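Local coordinates for putative periplasmic protein (Bacteroides eggerthii, PDB 4HBR) that is of unknown function but belongs to the PF11396 family of putative periplasmic proteins, built on one long antiparallel sheet, at residues K110-F115 with Q125-A130; Q84-V89 with V98-G103; I10-M15 with V44-D49; P17-I22 with A33-N38; S25-Y30 with L134-F139. All coordinates share one frame; numbering follows the deposited sequence.

All five contacts reach the same eight-stranded antiparallel sheet. Contacts 1 and 2 are neighbouring hairpins at one end, with centres about 9 Å apart. Strands 97-104 and 109-115 join them, with Tyr111 N 2.8 Å from Val102 O. Contacts 3 and 4 lie at the other end, with centres about 12 Å apart. There Val44 O is 2.9 Å from Ala33 N, a probable hydrogen bond. Contact 1 and contact 3 lie on opposite sides of the chain's centre, about 28 Å apart between centres. Contact 5 touches both groups: Asp27 OD2 accepts from Trp45 NE1, and Leu134 and Phe139 pack on contacts 1 and 2. With the function unknown, no contact can be tied to an active site.

Contact 1 (K110-F115 with Q125-A130); sequences KYQILF and QNITNA
Lys110 is held at both ends of its backbone by Ile127 and Thr128. Its N donates to Thr128 OG1 at 2.8 Å, in a nearly straight bond (167°). Its O accepts from Ile127 N at 2.9 Å, a donor tilted well out of the carbonyl plane. Ile127 CG1 sits between its own backbone N and carbonyl carbon (chi1 62°). This lays Ile127 CD1 against the extended Lys110 chain, 3.9 Å from Lys110 CE. The other branch, Ile127 CG2, touches Gln112 CB at 3.7 Å. One step along, Gln112 and Gln125 form an antiparallel hydrogen-bonded pair. Gln112 N donates to Gln125 O at 2.9 Å, and Gln125 N returns the bond to Gln112 O at 2.8 Å. Their side chains run alongside each other with the amide planes 71° apart. A water accepts from Gln112 NE2 and donates to Gln125 OE1. Gln112 OE1 bonds to Thr133 OG1 and to Gln101 NE2, outside this pair. On the other face of the sheet the Tyr111 ring crosses the Asn126 amide obliquely, with Tyr111 CE2 3.8 Å from Asn126 ND2. Asn126 OD1 accepts from both N and OG1 of Thr128, so the Thr128 hydroxyl donates there while its oxygen accepts from Lys110 N. This is the open end of an antiparallel beta hairpin, where edge strand 121-126 leaves the sheet through an Asx turn at Asn126 that overlaps a type II turn from Ile127 to Ala130.

Contact 2 (Q84-V89 with V98-G103); sequences QNVTWV and VAIQVG
Gln101 lies beside Asn85, both side chains pointing the same way from the sheet. Gln101 CB is 4.1 Å from Asn85 O. CG is anti to the carbonyl carbon (chi1 -62°), and the chain is extended beyond it. This carries CD past Asn85 CB and sets Gln101 OE1 3.5 Å from that same CB. The two amide planes are 71° apart. Gln101 NE2 turns to the next strand and bonds to Gln112 OE1. At the backbone, Gln101 O accepts from Gln84 N at 2.8 Å and, weakly, from Asn85 N. Two residues thus face one, a classic beta bulge in the hairpin of strands 82-90 and 97-104. Beyond the bulge the pairing is regular. Thr87 N donates to Ala99 O at 2.8 Å, and Ala99 N to Thr87 O at 2.9 Å. A water donates to both Ala99 O and Thr87 OG1. The Thr87 hydroxyl also bonds to Asp58. On the face of Val86 and Trp88 the packing is apolar. Val98 CG2 meets the edge of the indole near its plane, 3.7 Å from Trp88 CZ3. Val98 CG1 lies 4.1 Å from Val86 CG1. Val98 and Ile100 also touch Val69 of helix 67-75, which packs on this face.

Contact 3 (I10-M15 with V44-D49); sequences IALKKM and VWFTPD
Phe46 sets the far end of its ring against Ala11, Leu12 and Met15 of helix 6-15. The tight part is at this ring end. Leu12 CB is 3.7 Å from Phe46 CZ. A chi1 of -179° sends Leu12 CG toward the sheet, and chi2 of 81° turns CD1 to the ring edge, in plane, 3.8 Å from Phe46 CE2. The same methyl touches the sheet a second time, with Leu12 CD1 3.9 Å from Val44 CG2. Leu12 and Phe46 cross at about a right angle. The side chains of Phe46 and Met15, a selenomethionine here, run toward each other. Met15 CE meets the ring at its edge, near its plane, 3.6 Å from Phe46 CE1. SE stands oblique to the ring, 5.3 Å from its centroid, in a Met-aromatic contact. This is helix-on-sheet packing: the axes of helix 10-15 and strand 44-46 come within 10.5 Å, with their directions 142° apart. Trp45, between Val44 and Phe46, serves the opposite face of the sheet. The contact is looser around the partly exposed Ala11 and at Met15 SE, which is 4.4 Å from Val44 CG1. Ala11 adds one methyl, its CB 3.9 Å from Phe46 CE1, and also touches Ala50. Ile10, Lys13 and Lys14 lie on the solvent side of the helix, while Leu12 is buried further by Ala33, Phe35 and Ile22.

Contact 4 (P17-I22 with A33-N38); sequences PTAAGI and ADFVMN
Ala19 sits over a face of the Phe35 ring, where the loop after helix 6-15 runs beside strand 30-37 of the antiparallel sheet. The methyl CB lies 3.7 Å above the ring plane, offset toward the rim, in a CH-pi contact. Phe35 takes the crowded position for CG, between the backbone N and carbonyl carbon (chi1 53°). This presents the ring to Ala19. Tyr16 meets the same ring at a steep angle. Met37, a selenomethionine here, curls by bends at chi2 (46°) and chi3 (65°). The curl brings Met37 CE back to Ala19 CA at 3.6 Å. Met37 SE is also 3.6 Å from Thr18 OG1, the two side chains crossing at about a right angle. Ile22 uses both branches. Its CG1 is anti to the carbonyl carbon and lies alongside Phe35 CB at 4.0 Å. Its CG2 meets Ala33 CB at 3.9 Å. The backbones are joined by water rather than by direct pairing. One water links Gly21 O with Asp34 O, and another links Ala20 N with Val36 O. A third accepts from Val36 N at 2.8 Å and donates to Ala20 O at 2.6 Å.

Contact 5 (S25-Y30 with L134-F139); sequences SQDKAY and LGASTF
The Tyr30 ring and the Asp27 carboxylate both meet Ala136. Both stand at the type II' turn (Asp27 to Tyr30) of the beta hairpin of strands 23-27 and 30-37, against the start of the C-terminal helix 136-139. Ala136 CB comes obliquely to the ring, 3.7 Å from Tyr30 CD2. The carboxylate is met at both oxygens. Ala136 N donates to Asp27 OD2 on its syn side, 30° out of the carboxylate plane, at 2.8 Å and almost straight (171°). At Asp27 OD1 a water donates at 2.6 Å. The same water accepts from Ser137 N at 3.0 Å. Gly135 is at the N-cap position, and its CA lies 3.5 Å from Asp27 OD2. The Asp27 side chain therefore serves the first N-H of the helix directly and the next through water. With chi1 at -179° the carboxylate points away from Asp27 N and out to the helix. Trp45 NE1 bonds to the same OD2 and holds it from the sheet. Two donors at OD2 and the nearby helix N-terminus would be expected to favour a charged carboxylate. Tyr30 also touches Val53 of strand 52-58 and the C-terminal Leu140. Lys28, the first residue of the turn's centre, adds apolar contacts from its bent chain. Its CG lies 4.1 Å from Ala136 CB, and farther along Lys28 CE touches Ser137 CB at 3.7 Å.

Contact 1 (K110-F115 with Q125-A130)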
# COMPACT_ATOMS: atom_id res chain seq x y z
N LYS A 110 -4.75 14.31 -9.41
CA LYS A 110 -4.04 13.44 -8.49
C LYS A 110 -3.59 12.19 -9.25
O LYS A 110 -4.36 11.65 -10.06
CB LYS A 110 -4.88 13.10 -7.25
CG LYS A 110 -4.04 12.51 -6.11
CD LYS A 110 -4.72 12.52 -4.75
CE LYS A 110 -3.97 11.61 -3.79
NZ LYS A 110 -4.31 11.84 -2.37
N TYR A 111 -2.34 11.77 -9.03
CA TYR A 111 -1.77 10.62 -9.73
C TYR A 111 -1.23 9.58 -8.77
O TYR A 111 -0.85 9.90 -7.65
CB TYR A 111 -0.65 11.07 -10.68
CG TYR A 111 -1.14 12.03 -11.76
CD1 TYR A 111 -1.14 13.40 -11.54
CD2 TYR A 111 -1.57 11.56 -13.00
CE1 TYR A 111 -1.57 14.29 -12.52
CE2 TYR A 111 -2.01 12.44 -13.99
CZ TYR A 111 -2.03 13.81 -13.74
OH TYR A 111 -2.46 14.70 -14.70
N GLN A 112 -1.19 8.34 -9.24
CA GLN A 112 -0.62 7.20 -8.53
C GLN A 112 0.37 6.51 -9.46
O GLN A 112 0.01 6.13 -10.59
CB GLN A 112 -1.72 6.23 -8.06
CG GLN A 112 -1.18 5.04 -7.27
CD GLN A 112 -2.30 4.29 -6.64
OE1 GLN A 112 -2.86 4.72 -5.63
NE2 GLN A 112 -2.67 3.16 -7.25
N ILE A 113 1.63 6.42 -9.02
CA ILE A 113 2.68 5.79 -9.81
C ILE A 113 3.17 4.59 -9.04
O ILE A 113 3.51 4.71 -7.85
CB ILE A 113 3.84 6.75 -10.21
CG1 ILE A 113 3.32 8.11 -10.73
CG2 ILE A 113 4.75 6.12 -11.25
CD1 ILE A 113 3.59 9.18 -9.81
N LEU A 114 3.19 3.42 -9.72
CA LEU A 114 3.71 2.16 -9.16
C LEU A 114 5.09 1.90 -9.72
O LEU A 114 5.28 1.90 -10.94
CB LEU A 114 2.78 0.97 -9.46
CG LEU A 114 1.29 1.12 -9.14
CD1 LEU A 114 0.57 -0.19 -9.44
CD2 LEU A 114 1.06 1.50 -7.65
N PHE A 115 6.05 1.69 -8.84
CA PHE A 115 7.45 1.47 -9.21
C PHE A 115 7.97 0.14 -8.73
O PHE A 115 7.64 -0.30 -7.62
CB PHE A 115 8.33 2.57 -8.56
CG PHE A 115 8.22 3.98 -9.09
CD1 PHE A 115 8.96 4.39 -10.20
CD2 PHE A 115 7.45 4.93 -8.43
CE1 PHE A 115 8.92 5.72 -10.64
CE2 PHE A 115 7.41 6.27 -8.87
CZ PHE A 115 8.15 6.65 -9.97
N GLN A 125 -1.30 6.04 -13.05
CA GLN A 125 -2.77 6.11 -12.98
C GLN A 125 -3.21 7.52 -12.60
O GLN A 125 -2.62 8.13 -11.72
CB GLN A 125 -3.24 5.11 -11.89
CG GLN A 125 -4.54 4.32 -12.03
CD GLN A 125 -4.63 3.23 -10.95
OE1 GLN A 125 -3.73 2.38 -10.75
NE2 GLN A 125 -5.77 3.20 -10.26
N ASN A 126 -4.25 8.02 -13.22
CA ASN A 126 -4.88 9.28 -12.84
C ASN A 126 -5.96 8.87 -11.85
O ASN A 126 -6.91 8.18 -12.22
CB ASN A 126 -5.41 10.03 -14.06
CG ASN A 126 -5.96 11.41 -13.76
OD1 ASN A 126 -6.63 11.64 -12.76
ND2 ASN A 126 -5.74 12.35 -14.66
N ILE A 127 -5.75 9.20 -10.57
CA ILE A 127 -6.65 8.82 -9.48
C ILE A 127 -7.50 10.01 -9.00
O ILE A 127 -8.07 9.92 -7.91
CB ILE A 127 -5.89 8.13 -8.32
CG1 ILE A 127 -4.82 9.07 -7.67
CG2 ILE A 127 -5.28 6.80 -8.80
CD1 ILE A 127 -4.42 8.68 -6.26
N THR A 128 -7.62 11.07 -9.82
CA THR A 128 -8.48 12.22 -9.50
C THR A 128 -9.90 11.69 -9.37
O THR A 128 -10.38 11.04 -10.31
CB THR A 128 -8.38 13.34 -10.58
OG1 THR A 128 -7.02 13.56 -10.94
CG2 THR A 128 -9.02 14.65 -10.13
N ASN A 129 -10.55 11.93 -8.21
CA ASN A 129 -11.95 11.53 -7.92
C ASN A 129 -12.13 9.99 -7.87
O ASN A 129 -13.24 9.50 -8.06
CB ASN A 129 -12.96 12.14 -8.94
CG ASN A 129 -12.81 13.61 -9.25
OD1 ASN A 129 -12.74 14.02 -10.42
ND2 ASN A 129 -12.84 14.43 -8.23
N ALA A 130 -11.04 9.23 -7.62
CA ALA A 130 -11.10 7.76 -7.54
C ALA A 130 -10.93 7.34 -6.10
O ALA A 130 -10.35 8.10 -5.33
CB ALA A 130 -10.01 7.15 -8.41
O HOH W 1 -1.45 3.12 -9.92

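Contact 2 (Q84-V89 with V98-G103)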
# COMPACT_ATOMS: atom_id res chain seq x y z
N GLN A 84 1.37 12.84 -1.46
CA GLN A 84 0.25 12.59 -0.55
C GLN A 84 0.43 11.30 0.24
O GLN A 84 -0.07 11.20 1.35
CB GLN A 84 -1.08 12.50 -1.32
CG GLN A 84 -1.29 13.60 -2.37
CD GLN A 84 -1.92 14.85 -1.82
OE1 GLN A 84 -3.04 14.82 -1.28
NE2 GLN A 84 -1.26 15.97 -1.99
N ASN A 85 1.08 10.30 -0.34
CA ASN A 85 1.31 9.01 0.30
C ASN A 85 2.40 8.23 -0.43
O ASN A 85 2.64 8.43 -1.62
CB ASN A 85 0.01 8.17 0.33
CG ASN A 85 -0.04 7.14 1.44
OD1 ASN A 85 0.85 7.06 2.31
ND2 ASN A 85 -1.08 6.31 1.43
N VAL A 86 3.07 7.35 0.31
CA VAL A 86 4.12 6.46 -0.16
C VAL A 86 3.87 5.13 0.52
O VAL A 86 3.87 5.06 1.75
CB VAL A 86 5.57 6.99 0.08
CG1 VAL A 86 6.59 5.95 -0.38
CG2 VAL A 86 5.81 8.32 -0.60
N THR A 87 3.64 4.09 -0.26
CA THR A 87 3.32 2.76 0.26
C THR A 87 4.30 1.70 -0.23
O THR A 87 4.59 1.63 -1.43
CB THR A 87 1.87 2.40 -0.13
OG1 THR A 87 0.99 3.46 0.26
CG2 THR A 87 1.40 1.09 0.49
N TRP A 88 4.77 0.84 0.68
CA TRP A 88 5.61 -0.31 0.34
C TRP A 88 4.66 -1.49 0.32
O TRP A 88 4.01 -1.78 1.33
CB TRP A 88 6.73 -0.45 1.35
CG TRP A 88 7.66 -1.61 1.20
CD1 TRP A 88 7.93 -2.53 2.16
CD2 TRP A 88 8.66 -1.80 0.17
NE1 TRP A 88 8.99 -3.32 1.78
CE2 TRP A 88 9.47 -2.88 0.58
CE3 TRP A 88 8.92 -1.19 -1.08
CZ2 TRP A 88 10.59 -3.30 -0.16
CZ3 TRP A 88 10.01 -1.64 -1.83
CH2 TRP A 88 10.84 -2.66 -1.35
N VAL A 89 4.50 -2.07 -0.86
CA VAL A 89 3.55 -3.14 -1.12
C VAL A 89 4.30 -4.43 -1.23
O VAL A 89 5.22 -4.53 -2.06
CB VAL A 89 2.65 -2.88 -2.37
CG1 VAL A 89 1.56 -3.94 -2.50
CG2 VAL A 89 2.03 -1.48 -2.33
N VAL A 98 6.73 -0.01 -4.88
CA VAL A 98 6.60 1.29 -4.22
C VAL A 98 5.44 2.03 -4.93
O VAL A 98 5.54 2.28 -6.12
CB VAL A 98 7.90 2.15 -4.20
CG1 VAL A 98 7.67 3.41 -3.35
CG2 VAL A 98 9.12 1.37 -3.70
N ALA A 99 4.35 2.34 -4.21
CA ALA A 99 3.22 3.11 -4.76
C ALA A 99 3.30 4.55 -4.22
O ALA A 99 3.34 4.74 -2.99
CB ALA A 99 1.88 2.47 -4.38
N ILE A 100 3.41 5.54 -5.12
CA ILE A 100 3.49 6.95 -4.75
C ILE A 100 2.25 7.67 -5.25
O ILE A 100 1.91 7.54 -6.43
CB ILE A 100 4.81 7.63 -5.26
CG1 ILE A 100 6.08 6.92 -4.68
CG2 ILE A 100 4.84 9.15 -4.93
CD1 ILE A 100 7.37 7.29 -5.30
N GLN A 101 1.56 8.40 -4.36
CA GLN A 101 0.38 9.20 -4.69
C GLN A 101 0.82 10.65 -4.63
O GLN A 101 1.35 11.11 -3.61
CB GLN A 101 -0.80 8.92 -3.76
CG GLN A 101 -1.31 7.47 -3.82
CD GLN A 101 -2.46 7.21 -2.89
OE1 GLN A 101 -2.70 7.94 -1.94
NE2 GLN A 101 -3.19 6.16 -3.13
N VAL A 102 0.68 11.36 -5.75
CA VAL A 102 1.19 12.73 -5.84
C VAL A 102 0.11 13.60 -6.48
O VAL A 102 -0.55 13.19 -7.43
CB VAL A 102 2.57 12.75 -6.60
CG1 VAL A 102 2.52 12.04 -7.96
CG2 VAL A 102 3.16 14.15 -6.73
N GLY A 103 -0.12 14.76 -5.89
CA GLY A 103 -1.09 15.70 -6.41
C GLY A 103 -0.43 16.80 -7.19
O GLY A 103 0.68 17.22 -6.87
O HOH W 2 0.80 5.42 -1.67

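Contact 3 (I10-M15 with V44-D49)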
# COMPACT_ATOMS: atom_id res chain seq x y z
N ILE A 10 -5.95 -15.44 14.07
CA ILE A 10 -4.83 -16.23 14.62
C ILE A 10 -3.61 -16.09 13.69
O ILE A 10 -2.49 -15.89 14.17
CB ILE A 10 -5.26 -17.71 14.87
CG1 ILE A 10 -6.20 -17.80 16.09
CG2 ILE A 10 -4.04 -18.65 15.07
CD1 ILE A 10 -7.14 -18.97 16.10
N ALA A 11 -3.85 -16.14 12.36
CA ALA A 11 -2.80 -15.99 11.35
C ALA A 11 -2.10 -14.63 11.43
O ALA A 11 -0.88 -14.59 11.33
CB ALA A 11 -3.38 -16.20 9.96
N LEU A 12 -2.86 -13.53 11.65
CA LEU A 12 -2.28 -12.19 11.78
C LEU A 12 -1.46 -12.07 13.08
O LEU A 12 -0.38 -11.48 13.06
CB LEU A 12 -3.34 -11.08 11.70
CG LEU A 12 -2.80 -9.65 11.82
CD1 LEU A 12 -2.22 -9.15 10.48
CD2 LEU A 12 -3.83 -8.73 12.37
N LYS A 13 -1.97 -12.65 14.19
CA LYS A 13 -1.30 -12.66 15.48
C LYS A 13 0.08 -13.35 15.38
O LYS A 13 1.04 -12.86 15.97
CB LYS A 13 -2.20 -13.37 16.52
CG LYS A 13 -1.62 -13.50 17.94
CD LYS A 13 -1.44 -12.17 18.65
CE LYS A 13 -0.58 -12.32 19.88
NZ LYS A 13 -0.73 -11.13 20.77
N LYS A 14 0.18 -14.43 14.60
CA LYS A 14 1.41 -15.18 14.36
C LYS A 14 2.47 -14.29 13.66
O LYS A 14 3.65 -14.33 14.03
CB LYS A 14 1.09 -16.42 13.50
CG LYS A 14 2.04 -17.59 13.66
CD LYS A 14 1.67 -18.81 12.79
CE LYS A 14 0.58 -19.71 13.36
NZ LYS A 14 1.05 -20.55 14.50
N MSE A 15 2.04 -13.49 12.66
CA MSE A 15 2.87 -12.55 11.89
C MSE A 15 3.25 -11.29 12.69
O MSE A 15 4.39 -10.83 12.60
CB MSE A 15 2.09 -12.10 10.66
CG MSE A 15 2.49 -12.76 9.36
SE MSE A 15 1.05 -12.41 8.03
CE MSE A 15 0.14 -14.12 8.24
N VAL A 44 -2.96 -5.72 5.98
CA VAL A 44 -2.63 -7.10 5.57
C VAL A 44 -3.90 -7.76 5.04
O VAL A 44 -4.91 -7.75 5.73
CB VAL A 44 -1.96 -7.95 6.72
CG1 VAL A 44 -1.45 -9.30 6.19
CG2 VAL A 44 -0.81 -7.19 7.36
N TRP A 45 -3.84 -8.29 3.80
CA TRP A 45 -4.95 -8.98 3.11
C TRP A 45 -4.85 -10.47 3.33
O TRP A 45 -3.76 -11.04 3.21
CB TRP A 45 -4.95 -8.68 1.59
CG TRP A 45 -5.50 -7.34 1.20
CD1 TRP A 45 -6.67 -7.11 0.54
CD2 TRP A 45 -4.90 -6.06 1.43
NE1 TRP A 45 -6.82 -5.76 0.31
CE2 TRP A 45 -5.76 -5.09 0.86
CE3 TRP A 45 -3.68 -5.64 2.00
CZ2 TRP A 45 -5.47 -3.72 0.90
CZ3 TRP A 45 -3.37 -4.29 1.99
CH2 TRP A 45 -4.27 -3.34 1.47
N PHE A 46 -5.98 -11.11 3.60
CA PHE A 46 -6.08 -12.55 3.83
C PHE A 46 -7.18 -13.17 3.01
O PHE A 46 -8.25 -12.58 2.87
CB PHE A 46 -6.38 -12.83 5.32
CG PHE A 46 -5.26 -12.53 6.28
CD1 PHE A 46 -4.33 -13.51 6.60
CD2 PHE A 46 -5.15 -11.28 6.90
CE1 PHE A 46 -3.28 -13.23 7.49
CE2 PHE A 46 -4.11 -11.01 7.80
CZ PHE A 46 -3.17 -11.98 8.07
N THR A 47 -6.96 -14.41 2.54
CA THR A 47 -8.02 -15.21 1.92
C THR A 47 -8.89 -15.75 3.08
O THR A 47 -8.39 -15.82 4.21
CB THR A 47 -7.46 -16.37 1.08
OG1 THR A 47 -6.78 -17.30 1.91
CG2 THR A 47 -6.58 -15.91 -0.07
N PRO A 48 -10.15 -16.20 2.85
CA PRO A 48 -10.94 -16.76 3.96
C PRO A 48 -10.28 -18.00 4.62
O PRO A 48 -10.62 -18.32 5.76
CB PRO A 48 -12.27 -17.11 3.30
CG PRO A 48 -12.35 -16.20 2.12
CD PRO A 48 -10.95 -16.17 1.60
N ASP A 49 -9.30 -18.64 3.92
CA ASP A 49 -8.55 -19.80 4.41
C ASP A 49 -7.30 -19.39 5.22
O ASP A 49 -6.42 -20.23 5.46
CB ASP A 49 -8.15 -20.72 3.23
CG ASP A 49 -9.34 -21.41 2.58
OD1 ASP A 49 -10.07 -22.16 3.29
OD2 ASP A 49 -9.55 -21.22 1.37

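Contact 4 (P17-I22 with A33-N38)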
# COMPACT_ATOMS: atom_id res chain seq x y z
N PRO A 17 2.66 -10.28 16.50
CA PRO A 17 2.16 -10.47 17.88
C PRO A 17 1.91 -9.18 18.66
O PRO A 17 1.09 -9.17 19.58
CB PRO A 17 3.26 -11.29 18.55
CG PRO A 17 4.12 -11.80 17.49
CD PRO A 17 3.99 -10.90 16.31
N THR A 18 2.62 -8.09 18.32
CA THR A 18 2.49 -6.81 19.03
C THR A 18 1.37 -5.93 18.46
O THR A 18 1.09 -4.89 19.05
CB THR A 18 3.83 -6.03 19.06
OG1 THR A 18 4.12 -5.50 17.76
CG2 THR A 18 5.00 -6.85 19.58
N ALA A 19 0.73 -6.35 17.34
CA ALA A 19 -0.35 -5.59 16.70
C ALA A 19 -1.53 -5.43 17.64
O ALA A 19 -2.02 -6.42 18.21
CB ALA A 19 -0.79 -6.26 15.41
N ALA A 20 -1.96 -4.18 17.82
CA ALA A 20 -3.07 -3.81 18.70
C ALA A 20 -3.99 -2.83 18.00
O ALA A 20 -3.55 -2.11 17.09
CB ALA A 20 -2.53 -3.20 19.99
N GLY A 21 -5.25 -2.80 18.44
CA GLY A 21 -6.30 -1.94 17.90
C GLY A 21 -6.52 -2.21 16.43
O GLY A 21 -6.56 -1.29 15.61
N ILE A 22 -6.62 -3.51 16.09
CA ILE A 22 -6.80 -3.97 14.72
C ILE A 22 -8.25 -3.73 14.29
O ILE A 22 -9.19 -4.08 15.01
CB ILE A 22 -6.37 -5.47 14.59
CG1 ILE A 22 -4.92 -5.68 15.05
CG2 ILE A 22 -6.57 -5.99 13.14
CD1 ILE A 22 -4.63 -7.04 15.58
N ALA A 33 -6.75 -6.52 7.58
CA ALA A 33 -6.38 -6.07 8.91
C ALA A 33 -5.70 -4.74 8.77
O ALA A 33 -4.79 -4.60 7.97
CB ALA A 33 -5.46 -7.08 9.57
N ASP A 34 -6.16 -3.74 9.52
CA ASP A 34 -5.63 -2.38 9.53
C ASP A 34 -5.17 -2.04 10.96
O ASP A 34 -5.96 -2.15 11.89
CB ASP A 34 -6.74 -1.42 9.02
CG ASP A 34 -6.35 0.04 9.00
OD1 ASP A 34 -6.53 0.72 10.04
OD2 ASP A 34 -5.96 0.53 7.92
N PHE A 35 -3.88 -1.70 11.13
CA PHE A 35 -3.25 -1.38 12.44
C PHE A 35 -1.96 -0.56 12.23
O PHE A 35 -1.50 -0.43 11.10
CB PHE A 35 -2.93 -2.67 13.24
CG PHE A 35 -2.11 -3.69 12.47
CD1 PHE A 35 -2.72 -4.54 11.54
CD2 PHE A 35 -0.73 -3.76 12.63
CE1 PHE A 35 -1.95 -5.43 10.77
CE2 PHE A 35 0.03 -4.66 11.86
CZ PHE A 35 -0.59 -5.50 10.96
N VAL A 36 -1.37 -0.07 13.33
CA VAL A 36 -0.12 0.70 13.32
C VAL A 36 1.01 -0.24 13.78
O VAL A 36 0.90 -0.92 14.81
CB VAL A 36 -0.23 1.99 14.19
CG1 VAL A 36 1.10 2.75 14.24
CG2 VAL A 36 -1.35 2.89 13.69
N MSE A 37 2.07 -0.30 12.99
CA MSE A 37 3.26 -1.13 13.23
C MSE A 37 4.50 -0.27 13.06
O MSE A 37 4.72 0.26 11.97
CB MSE A 37 3.26 -2.35 12.25
CG MSE A 37 4.25 -3.46 12.61
SE MSE A 37 4.27 -3.97 14.49
CE MSE A 37 2.47 -4.72 14.64
N ASN A 38 5.28 -0.09 14.12
CA ASN A 38 6.53 0.70 14.11
C ASN A 38 6.29 2.17 13.66
O ASN A 38 7.12 2.74 12.94
CB ASN A 38 7.60 0.03 13.18
CG ASN A 38 7.94 -1.41 13.51
OD1 ASN A 38 8.33 -1.73 14.64
ND2 ASN A 38 7.81 -2.29 12.53
O HOH W 3 -0.39 -2.08 16.82
O HOH W 4 -3.07 -0.06 15.54
O HOH W 5 -6.22 0.50 13.53

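Contact 5 (S25-Y30 with L134-F139)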
# COMPACT_ATOMS: atom_id res chain seq x y z
N SER A 25 -11.90 -5.34 7.94
CA SER A 25 -12.83 -4.98 6.86
C SER A 25 -12.70 -5.98 5.71
O SER A 25 -11.79 -6.81 5.72
CB SER A 25 -12.58 -3.56 6.37
OG SER A 25 -11.33 -3.44 5.70
N GLN A 26 -13.61 -5.92 4.75
CA GLN A 26 -13.57 -6.80 3.59
C GLN A 26 -13.23 -6.00 2.34
O GLN A 26 -13.65 -4.85 2.20
CB GLN A 26 -14.88 -7.58 3.42
CG GLN A 26 -14.94 -8.83 4.29
CD GLN A 26 -15.98 -9.80 3.82
OE1 GLN A 26 -15.90 -10.36 2.72
NE2 GLN A 26 -16.97 -10.06 4.68
N ASP A 27 -12.44 -6.59 1.46
CA ASP A 27 -12.05 -6.00 0.18
C ASP A 27 -12.13 -7.13 -0.83
O ASP A 27 -11.25 -7.98 -0.87
CB ASP A 27 -10.64 -5.36 0.25
CG ASP A 27 -10.13 -4.70 -1.03
OD1 ASP A 27 -10.95 -4.45 -1.95
OD2 ASP A 27 -8.93 -4.40 -1.10
N LYS A 28 -13.25 -7.17 -1.57
CA LYS A 28 -13.60 -8.21 -2.56
C LYS A 28 -13.70 -9.55 -1.77
O LYS A 28 -14.46 -9.58 -0.80
CB LYS A 28 -12.61 -8.26 -3.76
CG LYS A 28 -12.31 -6.90 -4.40
CD LYS A 28 -12.94 -6.76 -5.75
CE LYS A 28 -12.64 -5.40 -6.35
NZ LYS A 28 -13.36 -4.29 -5.65
N ALA A 29 -12.95 -10.62 -2.12
CA ALA A 29 -13.05 -11.85 -1.30
C ALA A 29 -11.97 -11.90 -0.19
O ALA A 29 -11.77 -12.94 0.44
CB ALA A 29 -12.96 -13.08 -2.18
N TYR A 30 -11.32 -10.77 0.08
CA TYR A 30 -10.29 -10.73 1.12
C TYR A 30 -10.73 -10.04 2.40
O TYR A 30 -11.54 -9.11 2.35
CB TYR A 30 -9.02 -10.03 0.59
CG TYR A 30 -8.51 -10.65 -0.70
CD1 TYR A 30 -7.78 -11.83 -0.68
CD2 TYR A 30 -8.81 -10.08 -1.94
CE1 TYR A 30 -7.35 -12.43 -1.86
CE2 TYR A 30 -8.37 -10.67 -3.13
CZ TYR A 30 -7.63 -11.84 -3.08
OH TYR A 30 -7.16 -12.41 -4.24
N LEU A 134 -5.47 1.58 -3.85
CA LEU A 134 -4.42 0.66 -3.43
C LEU A 134 -4.96 -0.70 -2.97
O LEU A 134 -4.22 -1.47 -2.36
CB LEU A 134 -3.58 1.29 -2.30
CG LEU A 134 -2.63 2.41 -2.70
CD1 LEU A 134 -1.96 3.03 -1.47
CD2 LEU A 134 -1.62 1.95 -3.76
N GLY A 135 -6.23 -0.99 -3.26
CA GLY A 135 -6.89 -2.22 -2.84
C GLY A 135 -6.59 -3.42 -3.70
O GLY A 135 -5.77 -3.35 -4.62
N ALA A 136 -7.30 -4.54 -3.42
CA ALA A 136 -7.19 -5.81 -4.13
C ALA A 136 -7.35 -5.65 -5.66
O ALA A 136 -6.62 -6.30 -6.39
CB ALA A 136 -8.24 -6.79 -3.60
N SER A 137 -8.23 -4.76 -6.12
CA SER A 137 -8.45 -4.58 -7.57
C SER A 137 -7.20 -4.01 -8.31
O SER A 137 -7.05 -4.26 -9.49
CB SER A 137 -9.67 -3.72 -7.84
OG SER A 137 -9.42 -2.37 -7.49
N THR A 138 -6.29 -3.31 -7.62
CA THR A 138 -5.07 -2.78 -8.22
C THR A 138 -3.94 -3.83 -8.25
O THR A 138 -3.12 -3.83 -9.17
CB THR A 138 -4.62 -1.51 -7.43
OG1 THR A 138 -5.62 -0.52 -7.53
CG2 THR A 138 -3.28 -0.92 -7.92
N PHE A 139 -3.86 -4.69 -7.22
CA PHE A 139 -2.73 -5.61 -7.08
C PHE A 139 -3.05 -7.10 -7.12
O PHE A 139 -2.13 -7.88 -7.38
CB PHE A 139 -2.01 -5.32 -5.76
CG PHE A 139 -1.48 -3.91 -5.61
CD1 PHE A 139 -0.28 -3.53 -6.23
CD2 PHE A 139 -2.14 -2.97 -4.82
CE1 PHE A 139 0.22 -2.23 -6.07
CE2 PHE A 139 -1.63 -1.69 -4.65
CZ PHE A 139 -0.46 -1.32 -5.29
O HOH W 6 -10.21 -3.48 -4.25